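Local atomic coordinates of putative cytoplasmic protein (Salmonella enterica subsp. enterica serovar Typhimurium, PDB entry 4J32), a protein that probably cleaves peptidoglycan as a papain-like NlpC/P60 amidase effector of the type VI secretion system and is countered by the immunity protein Tai4. Residues A[105-110]-A[167-172]. Residues are numbered along the deposited sequence; the frame is centred on the assembly and turned at random.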
# COMPACT_ATOMS: atom_id res chain seq x y z
N GLY A 105 -14.21 -5.05 40.32
CA GLY A 105 -14.88 -4.33 41.38
C GLY A 105 -14.62 -2.84 41.22
O GLY A 105 -14.18 -2.38 40.14
N LYS A 106 -14.90 -2.09 42.28
CA LYS A 106 -14.76 -0.64 42.24
C LYS A 106 -13.29 -0.28 42.11
O LYS A 106 -12.46 -0.81 42.87
CB LYS A 106 -15.32 0.00 43.52
CG LYS A 106 -16.75 -0.38 43.85
CD LYS A 106 -17.76 0.32 42.93
CE LYS A 106 -19.04 -0.51 42.76
NZ LYS A 106 -18.73 -1.79 42.00
N PRO A 107 -12.95 0.64 41.18
CA PRO A 107 -11.57 1.13 41.13
C PRO A 107 -11.22 1.86 42.41
O PRO A 107 -12.10 2.41 43.10
CB PRO A 107 -11.57 2.13 39.97
CG PRO A 107 -12.83 1.87 39.20
CD PRO A 107 -13.81 1.29 40.17
N ASP A 108 -9.94 1.86 42.74
CA ASP A 108 -9.50 2.51 43.96
C ASP A 108 -9.11 3.97 43.77
O ASP A 108 -9.17 4.75 44.71
CB ASP A 108 -8.35 1.71 44.55
CG ASP A 108 -8.81 0.34 44.99
OD1 ASP A 108 -8.43 -0.64 44.32
OD2 ASP A 108 -9.62 0.27 45.93
N LEU A 109 -8.67 4.30 42.56
CA LEU A 109 -8.33 5.68 42.17
C LEU A 109 -8.80 5.90 40.74
O LEU A 109 -8.55 5.05 39.86
CB LEU A 109 -6.81 5.88 42.16
CG LEU A 109 -5.98 6.71 43.13
CD1 LEU A 109 -4.53 6.74 42.66
CD2 LEU A 109 -6.56 8.14 43.28
N ILE A 110 -9.48 7.02 40.52
CA ILE A 110 -9.80 7.50 39.18
C ILE A 110 -9.31 8.95 39.10
O ILE A 110 -9.69 9.77 39.94
CB ILE A 110 -11.31 7.44 38.85
CG1 ILE A 110 -11.86 6.01 39.06
CG2 ILE A 110 -11.56 7.93 37.40
CD1 ILE A 110 -13.42 5.94 38.96
N VAL A 167 -7.86 10.04 31.23
CA VAL A 167 -8.31 9.41 32.49
C VAL A 167 -7.40 8.24 32.87
O VAL A 167 -7.05 7.41 32.01
CB VAL A 167 -9.78 8.87 32.41
CG1 VAL A 167 -10.32 8.55 33.83
CG2 VAL A 167 -10.71 9.82 31.69
N GLY A 168 -7.01 8.18 34.14
CA GLY A 168 -6.23 7.06 34.65
C GLY A 168 -6.97 6.40 35.80
O GLY A 168 -7.50 7.09 36.66
N THR A 169 -6.98 5.07 35.81
CA THR A 169 -7.75 4.28 36.77
C THR A 169 -6.83 3.21 37.34
O THR A 169 -6.14 2.51 36.59
CB THR A 169 -8.94 3.61 36.05
OG1 THR A 169 -9.76 4.61 35.45
CG2 THR A 169 -9.81 2.75 37.01
N LEU A 170 -6.82 3.08 38.67
CA LEU A 170 -6.03 2.06 39.33
C LEU A 170 -6.92 1.13 40.16
O LEU A 170 -7.78 1.58 40.94
CB LEU A 170 -4.95 2.72 40.21
CG LEU A 170 -3.97 1.76 40.93
CD1 LEU A 170 -2.90 1.21 40.00
CD2 LEU A 170 -3.32 2.47 42.13
N TRP A 171 -6.73 -0.18 39.96
CA TRP A 171 -7.26 -1.19 40.90
C TRP A 171 -6.08 -1.70 41.71
O TRP A 171 -5.16 -2.28 41.16
CB TRP A 171 -7.86 -2.38 40.14
CG TRP A 171 -9.22 -2.10 39.53
CD1 TRP A 171 -10.42 -2.17 40.15
CD2 TRP A 171 -9.49 -1.73 38.18
NE1 TRP A 171 -11.44 -1.84 39.28
CE2 TRP A 171 -10.89 -1.59 38.05
CE3 TRP A 171 -8.69 -1.50 37.06
CZ2 TRP A 171 -11.51 -1.22 36.84
CZ3 TRP A 171 -9.30 -1.14 35.85
CH2 TRP A 171 -10.70 -1.00 35.76
N ILE A 172 -6.11 -1.46 43.02
CA ILE A 172 -5.01 -1.89 43.89
C ILE A 172 -4.94 -3.41 43.96
O ILE A 172 -5.98 -4.09 44.13
CB ILE A 172 -5.16 -1.26 45.31
CG1 ILE A 172 -4.93 0.26 45.24
CG2 ILE A 172 -4.24 -1.93 46.32
CD1 ILE A 172 -5.19 0.99 46.56
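Trp171 reaches across to Gly105, its indole NE1 giving a hydrogen bond of 2.9 Å to Gly105 O. The oxygen lies at the ring's edge, in its plane, while the N-H meets the carbonyl from above the carbonyl plane. Pro107 CB and Thr169 CG2 sit over one face of the same indole, both toward its rim, and press together at 3.5 Å, a tight carbon pair. With OG1 beside the backbone N (chi1 -59°), the methyl CG2 of Thr169 is left anti to that N and lies over the indole. The 105-110 segment carries a classic beta bulge, Asp108 and Leu109 set against the single Leu170. Leu170 O accepts from Asp108 N at 2.8 Å. Leu109 N reaches the same oxygen at 3.3 Å. Leu170 N returns a bond of 2.9 Å to Leu109 O. Asp108 OD1 accepts a hydrogen bond from Ile172 N (2.8 Å) on its anti side, the donor somewhat out of the carboxylate plane. Arg16 salt-bridges that oxygen, probably stabilising its charge, and bonds Ile172 O. The turn after helix 93-103 thereby enters strand 109-112, at the sheet's edge within this chain, pinned to strand 164-172: side-chain bonds extend strand pairing past the bulge, where regular backbone bonding ends.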